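Long-range contacts in sucrose 6(F)-phosphate phosphorylase (Thermoanaerobacterium thermosaccharolyticum DSM 571, PDB 6S9V), which is a carbohydrate-active phosphorylase of the alpha-amylase type, built around a closed barrel of eight parallel strands: residues A[396-401]-A[432-437]; A[56-61]-A[96-101]; A[123-128]-A[180-185]. All blocks are in the same frame, centred on the assembly; numbering follows the deposited sequence.

Contact 1. Residues A[396-401]-A[432-437]; sequences LLAGVN and NVVQRL
The carbonyl oxygen of L396 is approached by two methyl groups of helix 432-446: V434 CG1 lies 3.6 Å from L396 O, and L437 CD2 lies 3.8 Å from the same oxygen. Neither can donate to it, and this buried oxygen has no hydrogen-bonding partner in the model, so what the helix sets against it is apolar, chiefly methyl groups. V434 reaches two successive residues with its two branches. With CG1 anti to the backbone N (chi1 174°), that methyl is directed at L396, while CG2, on the side of the N, rests 3.6 Å from L397 C. The backbones are closest here, L397 CA and V434 CA standing 5.8 Å apart. L437, one turn after V433, also holds CG anti to its N (chi1 178°), which carries CD2 over the L396 backbone to within 4.0 Å of L396 CA. At the other end A398 CB points at the helix and sits 3.6 Å from V433 CG1, with V434 CG2 a little farther off at 4.1 Å, so the small methyl is received by branches of two neighbouring valines. V433, V434 and L437 thus present one face of the helix, and all three side chains are buried. L396 CB points away from the helix, yet the end of the side chain meets L438 and I441 farther along it, as well as F45 and F49; V433 also packs on L376 of helix 372-384. A398, with positive phi (51°), is the C-prime residue of a Schellman motif, in which the A398 and G399 amides bond back to carbonyls of the helix end; it terminates the short helix 393-396 after the barrel strand 388-392 and turns the chain so that its end packs against helix 432-446.

Contact 2. Residues A[56-61]-A[96-101]; sequences PPFPSS and DLMVNH
P56 CA and D96 CA lie 5.9 Å apart, the nearest backbone approach, where the chain leaves strand 51-54 and runs along strand 92-97, adjacent parallel strands of the TIM barrel. Beyond this pair the two segments separate, and side chains bridge them. The P56 ring crosses the D96 side chain obliquely, with P56 CD 3.4 Å from D96 OD1. That carboxylate is held from elsewhere: OD1 bonds to H53 NE2, and OD2 forms a salt bridge with R209 on the next barrel strand. M98 folds back on itself, bent at both chi2 (54°) and chi3 (71°), which brings its terminal methyl beside the proline ring, M98 CE being 4.1 Å from P56 CG. The same methyl lies at the edge of the F58 ring, 4.4 Å from F58 CE2. D96 O approaches that edge too, close to the ring plane and 3.7 Å from F58 CE2; this buried carbonyl oxygen has no hydrogen-bonding partner in the model, so the aromatic rim is what it faces across the contact. One face of the F58 ring is covered toward its rim by P57 CD, and Y71 meets the ring at a steep angle while its hydroxyl bonds to M98 N. An inverse gamma turn is centred on M98, with a weak bond of 3.0 Å from V99 N to L97 O. Farther on, N100 ND2 donates to H101 ND1 over 3.1 Å at 160°, lying almost in the imidazole plane.

Contact 3. Residues A[123-128]-A[180-185]; sequences DMFITL and IDLDVN
A chi1 of -48° sets the F125 ring on the side of its own backbone N, and I180 places CG2 anti to its N, so that F125 CD1 and I180 CG2 come within 3.6 Å as the two side chains cross. Both segments belong to the long excursion between barrel strands 92-97 and 207-210, the position of domain B in the alpha-amylase family. M124 O is the polar focus: D183 N donates to it over 2.8 Å at 167°, approaching from above the carbonyl plane, and L182 CA makes a CA-H...O contact of 3.4 Å with the same oxygen. D181 O lies at the edge of the F125 ring, near its plane, while M124 CB stands over the centre of one face. A water joins the two segments, accepting from I126 N at 2.8 Å and donating to D181 O at 2.6 Å; the two backbone groups it links are too far apart to bond directly. I126 extends CG1 and CD1 across D183 at about a right angle, with CG1 3.9 Å from D183 CB, and its far methyl touches L182 O. The carboxylates of D123 and D183 approach each other to 4.5 Å between D123 OD1 and D183 OD2, but K130 forms salt bridges with both, which probably offsets their repulsion. The other oxygen of D183 closes an Asx turn: N185 N donates to D183 OD1 over 3.0 Å, from well above the carboxylate plane.

Overall arrangement
Contacts 2 and 3 are neighbours, with centres 16 Å apart on the same side of the chain's centre, and they touch directly. N100 O and L182 N, 2.9 Å apart, probably form a hydrogen bond, extending the pairing of strand 101-103 with strand 179-181; contact 2 therefore leads from the barrel into the excursion that holds contact 3. A bound BTB molecule lies about 5 Å from the M98 side chain, and a sulfate about 5 Å from that of D96, which may mark a pocket beside contact 2. Contact 1 is remote, its nearest atoms about 17 Å from contact 2 and about 29 Å from contact 3, across the chain's centre from the latter.

Contact 1. Residues A[396-401]-A[432-437]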
loop_
_atom_site.group_PDB
_atom_site.type_symbol
_atom_site.label_atom_id
_atom_site.label_comp_id
_atom_site.label_asym_id
_atom_site.label_seq_id
_atom_site.Cartn_x
_atom_site.Cartn_y
_atom_site.Cartn_z
ATOM N N LEU A 396 9.995 6.876 8.351
ATOM C CA LEU A 396 10.815 8.049 8.080
ATOM C C LEU A 396 11.354 8.654 9.367
ATOM O O LEU A 396 12.500 9.112 9.414
ATOM C CB LEU A 396 9.989 9.088 7.318
ATOM C CG LEU A 396 10.685 10.418 7.047
ATOM C CD1 LEU A 396 11.860 10.220 6.087
ATOM C CD2 LEU A 396 9.692 11.451 6.512
ATOM N N LEU A 397 10.536 8.676 10.413
ATOM C CA LEU A 397 10.897 9.276 11.688
ATOM C C LEU A 397 11.356 8.236 12.699
ATOM O O LEU A 397 11.450 8.545 13.890
ATOM C CB LEU A 397 9.709 10.069 12.230
ATOM C CG LEU A 397 9.213 11.156 11.264
ATOM C CD1 LEU A 397 8.036 11.915 11.835
ATOM C CD2 LEU A 397 10.348 12.117 10.937
ATOM N N ALA A 398 11.653 7.022 12.244
ATOM C CA ALA A 398 12.086 5.920 13.100
ATOM C C ALA A 398 11.125 5.732 14.269
ATOM O O ALA A 398 11.525 5.586 15.422
ATOM C CB ALA A 398 13.514 6.146 13.586
ATOM N N GLY A 399 9.832 5.722 13.957
ATOM C CA GLY A 399 8.835 5.629 15.006
ATOM C C GLY A 399 8.763 4.229 15.592
ATOM O O GLY A 399 8.943 3.230 14.896
ATOM N N VAL A 400 8.503 4.166 16.896
ATOM C CA VAL A 400 8.331 2.901 17.594
ATOM C C VAL A 400 6.845 2.630 17.781
ATOM O O VAL A 400 5.997 3.524 17.673
ATOM C CB VAL A 400 9.057 2.882 18.964
ATOM C CG1 VAL A 400 10.545 3.126 18.797
ATOM C CG2 VAL A 400 8.446 3.903 19.903
ATOM N N ASN A 401 6.534 1.376 18.112
ATOM C CA ASN A 401 5.158 0.930 18.307
ATOM C C ASN A 401 4.386 1.857 19.232
ATOM O O ASN A 401 4.835 2.172 20.341
ATOM C CB ASN A 401 5.153 -0.486 18.891
ATOM C CG ASN A 401 5.610 -1.522 17.903
ATOM O OD1 ASN A 401 5.385 -1.391 16.698
ATOM N ND2 ASN A 401 6.260 -2.571 18.404
ATOM N N ASN A 432 19.688 10.931 15.328
ATOM C CA ASN A 432 20.774 10.502 14.455
ATOM C C ASN A 432 20.291 9.519 13.396
ATOM O O ASN A 432 20.678 9.626 12.226
ATOM C CB ASN A 432 21.902 9.875 15.273
ATOM C CG ASN A 432 23.079 9.462 14.412
ATOM O OD1 ASN A 432 23.264 8.283 14.114
ATOM N ND2 ASN A 432 23.873 10.436 13.991
ATOM N N VAL A 433 19.439 8.559 13.778
ATOM C CA VAL A 433 18.988 7.552 12.822
ATOM C C VAL A 433 18.173 8.195 11.703
ATOM O O VAL A 433 18.247 7.762 10.545
ATOM C CB VAL A 433 18.188 6.437 13.529
ATOM C CG1 VAL A 433 16.913 6.994 14.163
ATOM C CG2 VAL A 433 17.856 5.322 12.537
ATOM N N VAL A 434 17.405 9.242 12.015
ATOM C CA VAL A 434 16.613 9.913 10.991
ATOM C C VAL A 434 17.515 10.725 10.066
ATOM O O VAL A 434 17.335 10.725 8.841
ATOM C CB VAL A 434 15.537 10.797 11.648
ATOM C CG1 VAL A 434 14.786 11.613 10.598
ATOM C CG2 VAL A 434 14.573 9.933 12.448
ATOM N N GLN A 435 18.505 11.421 10.627
ATOM C CA GLN A 435 19.432 12.164 9.779
ATOM C C GLN A 435 20.208 11.221 8.862
ATOM O O GLN A 435 20.456 11.545 7.694
ATOM C CB GLN A 435 20.380 13.003 10.637
ATOM C CG GLN A 435 19.744 14.274 11.250
ATOM C CD GLN A 435 19.209 15.275 10.211
ATOM O OE1 GLN A 435 19.866 15.570 9.208
ATOM N NE2 GLN A 435 18.012 15.810 10.465
ATOM N N ARG A 436 20.585 10.039 9.363
ATOM C CA ARG A 436 21.239 9.054 8.501
ATOM C C ARG A 436 20.313 8.594 7.385
ATOM O O ARG A 436 20.747 8.423 6.240
ATOM C CB ARG A 436 21.703 7.847 9.312
ATOM C CG ARG A 436 22.835 8.133 10.265
ATOM C CD ARG A 436 23.062 6.938 11.175
ATOM N NE ARG A 436 23.550 5.778 10.439
ATOM C CZ ARG A 436 23.631 4.549 10.944
ATOM N NH1 ARG A 436 23.241 4.311 12.194
ATOM N NH2 ARG A 436 24.105 3.556 10.201
ATOM N N LEU A 437 19.037 8.362 7.705
ATOM C CA LEU A 437 18.085 7.923 6.692
ATOM C C LEU A 437 17.852 9.005 5.642
ATOM O O LEU A 437 17.735 8.700 4.446
ATOM C CB LEU A 437 16.766 7.529 7.351
ATOM C CG LEU A 437 15.630 7.083 6.427
ATOM C CD1 LEU A 437 16.081 6.000 5.449
ATOM C CD2 LEU A 437 14.439 6.601 7.275
#

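Contact 2. Residues A[56-61]-A[96-101]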
loop_
_atom_site.group_PDB
_atom_site.type_symbol
_atom_site.label_atom_id
_atom_site.label_comp_id
_atom_site.label_asym_id
_atom_site.label_seq_id
_atom_site.Cartn_x
_atom_site.Cartn_y
_atom_site.Cartn_z
ATOM N N PRO A 56 -6.238 8.053 2.023
ATOM C CA PRO A 56 -7.521 8.666 1.575
ATOM C C PRO A 56 -7.870 9.929 2.338
ATOM O O PRO A 56 -8.124 9.889 3.552
ATOM C CB PRO A 56 -8.541 7.549 1.838
ATOM C CG PRO A 56 -7.755 6.292 1.644
ATOM C CD PRO A 56 -6.354 6.587 2.159
ATOM N N PRO A 57 -7.889 11.078 1.651
ATOM C CA PRO A 57 -8.229 12.358 2.294
ATOM C C PRO A 57 -9.656 12.839 2.055
ATOM O O PRO A 57 -9.933 14.010 2.329
ATOM C CB PRO A 57 -7.234 13.315 1.624
ATOM C CG PRO A 57 -7.194 12.801 0.196
ATOM C CD PRO A 57 -7.312 11.286 0.308
ATOM N N PHE A 58 -10.544 11.992 1.544
ATOM C CA PHE A 58 -11.918 12.388 1.268
ATOM C C PHE A 58 -12.776 12.203 2.511
ATOM O O PHE A 58 -12.429 11.426 3.405
ATOM C CB PHE A 58 -12.447 11.572 0.090
ATOM C CG PHE A 58 -11.402 11.332 -0.956
ATOM C CD1 PHE A 58 -10.981 12.362 -1.774
ATOM C CD2 PHE A 58 -10.796 10.095 -1.083
ATOM C CE1 PHE A 58 -9.996 12.153 -2.713
ATOM C CE2 PHE A 58 -9.816 9.881 -2.029
ATOM C CZ PHE A 58 -9.406 10.916 -2.829
ATOM N N PRO A 59 -13.896 12.920 2.611
ATOM C CA PRO A 59 -14.823 12.675 3.726
ATOM C C PRO A 59 -15.170 11.200 3.783
ATOM O O PRO A 59 -15.486 10.584 2.766
ATOM C CB PRO A 59 -16.045 13.533 3.388
ATOM C CG PRO A 59 -15.573 14.521 2.382
ATOM C CD PRO A 59 -14.463 13.857 1.621
ATOM N N SER A 60 -15.090 10.626 4.982
ATOM C CA SER A 60 -15.200 9.184 5.145
ATOM C C SER A 60 -15.933 8.869 6.437
ATOM O O SER A 60 -15.799 9.581 7.435
ATOM C CB SER A 60 -13.812 8.537 5.140
ATOM O OG SER A 60 -13.852 7.160 5.455
ATOM N N SER A 61 -16.690 7.774 6.422
ATOM C CA SER A 61 -17.485 7.401 7.588
ATOM C C SER A 61 -16.888 6.249 8.399
ATOM O O SER A 61 -17.568 5.716 9.289
ATOM C CB SER A 61 -18.907 7.041 7.160
ATOM O OG SER A 61 -18.946 5.823 6.446
ATOM N N ASP A 96 -5.774 7.161 -3.564
ATOM C CA ASP A 96 -6.538 5.922 -3.585
ATOM C C ASP A 96 -7.877 6.094 -4.285
ATOM O O ASP A 96 -8.592 7.076 -4.056
ATOM C CB ASP A 96 -6.835 5.434 -2.162
ATOM C CG ASP A 96 -5.608 4.990 -1.425
ATOM O OD1 ASP A 96 -4.896 5.842 -0.853
ATOM O OD2 ASP A 96 -5.377 3.771 -1.406
ATOM N N LEU A 97 -8.242 5.091 -5.079
ATOM C CA LEU A 97 -9.597 4.914 -5.582
ATOM C C LEU A 97 -10.148 3.638 -4.960
ATOM O O LEU A 97 -9.572 2.558 -5.135
ATOM C CB LEU A 97 -9.613 4.832 -7.110
ATOM C CG LEU A 97 -10.972 4.570 -7.756
ATOM C CD1 LEU A 97 -11.958 5.671 -7.353
ATOM C CD2 LEU A 97 -10.834 4.483 -9.266
ATOM N N MET A 98 -11.230 3.765 -4.199
ATOM C CA MET A 98 -11.839 2.603 -3.548
ATOM C C MET A 98 -12.778 1.945 -4.554
ATOM O O MET A 98 -14.004 2.102 -4.530
ATOM C CB MET A 98 -12.546 3.014 -2.265
ATOM C CG MET A 98 -11.620 3.010 -1.024
ATOM S SD MET A 98 -10.083 3.986 -1.132
ATOM C CE MET A 98 -10.725 5.666 -1.077
ATOM N N VAL A 99 -12.180 1.175 -5.468
ATOM C CA VAL A 99 -12.971 0.568 -6.526
ATOM C C VAL A 99 -13.963 -0.450 -5.977
ATOM O O VAL A 99 -14.926 -0.796 -6.670
ATOM C CB VAL A 99 -12.090 -0.113 -7.600
ATOM C CG1 VAL A 99 -11.327 0.919 -8.410
ATOM C CG2 VAL A 99 -11.142 -1.121 -6.966
ATOM N N ASN A 100 -13.757 -0.949 -4.754
ATOM C CA ASN A 100 -14.598 -2.024 -4.243
ATOM C C ASN A 100 -15.808 -1.535 -3.462
ATOM O O ASN A 100 -16.816 -2.247 -3.411
ATOM C CB ASN A 100 -13.781 -2.973 -3.348
ATOM C CG ASN A 100 -14.583 -4.187 -2.890
ATOM O OD1 ASN A 100 -14.947 -5.046 -3.693
ATOM N ND2 ASN A 100 -14.846 -4.269 -1.587
ATOM N N HIS A 101 -15.750 -0.352 -2.848
ATOM C CA HIS A 101 -16.813 0.031 -1.923
ATOM C C HIS A 101 -16.860 1.539 -1.729
ATOM O O HIS A 101 -15.891 2.258 -1.998
ATOM C CB HIS A 101 -16.646 -0.670 -0.568
ATOM C CG HIS A 101 -15.264 -0.562 0.000
ATOM N ND1 HIS A 101 -14.363 -1.606 -0.031
ATOM C CD2 HIS A 101 -14.628 0.466 0.614
ATOM C CE1 HIS A 101 -13.231 -1.224 0.537
ATOM N NE2 HIS A 101 -13.368 0.029 0.938
#

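Contact 3. Residues A[123-128]-A[180-185]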
loop_
_atom_site.group_PDB
_atom_site.type_symbol
_atom_site.label_atom_id
_atom_site.label_comp_id
_atom_site.label_asym_id
_atom_site.label_seq_id
_atom_site.Cartn_x
_atom_site.Cartn_y
_atom_site.Cartn_z
ATOM N N ASP A 123 -28.833 0.152 -8.690
ATOM C CA ASP A 123 -27.984 -0.773 -9.435
ATOM C C ASP A 123 -26.499 -0.598 -9.139
ATOM O O ASP A 123 -25.699 -1.431 -9.582
ATOM C CB ASP A 123 -28.233 -0.589 -10.937
ATOM C CG ASP A 123 -27.590 -1.679 -11.787
ATOM O OD1 ASP A 123 -27.781 -2.874 -11.482
ATOM O OD2 ASP A 123 -26.893 -1.334 -12.766
ATOM N N MET A 124 -26.106 0.451 -8.412
ATOM C CA MET A 124 -24.703 0.617 -8.058
ATOM C C MET A 124 -24.249 -0.380 -7.002
ATOM O O MET A 124 -23.040 -0.574 -6.831
ATOM C CB MET A 124 -24.439 2.036 -7.547
ATOM C CG MET A 124 -24.592 3.117 -8.585
ATOM S SD MET A 124 -24.339 4.768 -7.910
ATOM C CE MET A 124 -22.587 4.717 -7.580
ATOM N N PHE A 125 -25.183 -1.022 -6.302
ATOM C CA PHE A 125 -24.870 -1.860 -5.153
ATOM C C PHE A 125 -25.234 -3.310 -5.430
ATOM O O PHE A 125 -26.058 -3.621 -6.294
ATOM C CB PHE A 125 -25.601 -1.330 -3.911
ATOM C CG PHE A 125 -25.439 0.154 -3.732
ATOM C CD1 PHE A 125 -24.210 0.685 -3.385
ATOM C CD2 PHE A 125 -26.495 1.017 -3.965
ATOM C CE1 PHE A 125 -24.041 2.054 -3.244
ATOM C CE2 PHE A 125 -26.332 2.381 -3.835
ATOM C CZ PHE A 125 -25.106 2.900 -3.482
ATOM N N ILE A 126 -24.578 -4.203 -4.694
ATOM C CA ILE A 126 -24.746 -5.647 -4.907
ATOM C C ILE A 126 -25.843 -6.094 -3.949
ATOM O O ILE A 126 -25.605 -6.658 -2.881
ATOM C CB ILE A 126 -23.435 -6.421 -4.714
ATOM C CG1 ILE A 126 -22.337 -5.860 -5.621
ATOM C CG2 ILE A 126 -23.649 -7.903 -5.001
ATOM C CD1 ILE A 126 -20.967 -6.494 -5.404
ATOM N N THR A 127 -27.083 -5.798 -4.323
ATOM C CA THR A 127 -28.214 -6.437 -3.669
ATOM C C THR A 127 -28.120 -7.940 -3.912
ATOM O O THR A 127 -27.700 -8.385 -4.984
ATOM C CB THR A 127 -29.530 -5.868 -4.192
ATOM O OG1 THR A 127 -29.481 -5.769 -5.619
ATOM C CG2 THR A 127 -29.784 -4.482 -3.596
ATOM N N LEU A 128 -28.477 -8.733 -2.900
ATOM C CA LEU A 128 -28.180 -10.160 -2.966
ATOM C C LEU A 128 -28.949 -10.873 -4.077
ATOM O O LEU A 128 -28.578 -11.993 -4.443
ATOM C CB LEU A 128 -28.471 -10.838 -1.626
ATOM C CG LEU A 128 -27.638 -10.395 -0.418
ATOM C CD1 LEU A 128 -27.655 -11.492 0.643
ATOM C CD2 LEU A 128 -26.224 -10.021 -0.763
ATOM N N ILE A 180 -20.132 -0.137 1.671
ATOM C CA ILE A 180 -21.047 -0.849 0.786
ATOM C C ILE A 180 -20.321 -1.170 -0.513
ATOM O O ILE A 180 -19.781 -0.269 -1.167
ATOM C CB ILE A 180 -22.310 -0.019 0.495
ATOM C CG1 ILE A 180 -22.942 0.513 1.787
ATOM C CG2 ILE A 180 -23.305 -0.866 -0.301
ATOM C CD1 ILE A 180 -23.222 -0.547 2.829
ATOM N N ASP A 181 -20.331 -2.439 -0.907
ATOM C CA ASP A 181 -19.630 -2.835 -2.121
ATOM C C ASP A 181 -20.316 -2.249 -3.351
ATOM O O ASP A 181 -21.547 -2.193 -3.432
ATOM C CB ASP A 181 -19.560 -4.359 -2.248
ATOM C CG ASP A 181 -18.479 -4.975 -1.381
ATOM O OD1 ASP A 181 -18.300 -4.518 -0.237
ATOM O OD2 ASP A 181 -17.830 -5.948 -1.833
ATOM N N LEU A 182 -19.500 -1.797 -4.302
ATOM C CA LEU A 182 -19.970 -1.314 -5.590
ATOM C C LEU A 182 -20.064 -2.464 -6.582
ATOM O O LEU A 182 -19.242 -3.384 -6.564
ATOM C CB LEU A 182 -19.026 -0.245 -6.141
ATOM C CG LEU A 182 -18.899 1.047 -5.330
ATOM C CD1 LEU A 182 -17.718 1.872 -5.819
ATOM C CD2 LEU A 182 -20.186 1.836 -5.426
ATOM N N ASP A 183 -21.073 -2.411 -7.446
ATOM C CA ASP A 183 -21.217 -3.385 -8.527
ATOM C C ASP A 183 -20.469 -2.838 -9.739
ATOM O O ASP A 183 -20.970 -1.957 -10.442
ATOM C CB ASP A 183 -22.686 -3.629 -8.841
ATOM C CG ASP A 183 -22.886 -4.668 -9.931
ATOM O OD1 ASP A 183 -21.886 -5.153 -10.492
ATOM O OD2 ASP A 183 -24.050 -4.992 -10.225
ATOM N N VAL A 184 -19.257 -3.347 -9.982
ATOM C CA VAL A 184 -18.452 -2.824 -11.081
ATOM C C VAL A 184 -18.977 -3.241 -12.449
ATOM O O VAL A 184 -18.485 -2.742 -13.467
ATOM C CB VAL A 184 -16.970 -3.234 -10.940
ATOM C CG1 VAL A 184 -16.403 -2.715 -9.631
ATOM C CG2 VAL A 184 -16.792 -4.742 -11.052
ATOM N N ASN A 185 -19.951 -4.151 -12.505
ATOM C CA ASN A 185 -20.656 -4.441 -13.751
ATOM C C ASN A 185 -21.706 -3.392 -14.095
ATOM O O ASN A 185 -22.210 -3.388 -15.222
ATOM C CB ASN A 185 -21.325 -5.812 -13.679
ATOM C CG ASN A 185 -20.326 -6.936 -13.556
ATOM O OD1 ASN A 185 -19.226 -6.865 -14.100
ATOM N ND2 ASN A 185 -20.701 -7.980 -12.827
HETATM O O HOH W 1 -23.160 -3.910 -2.257
#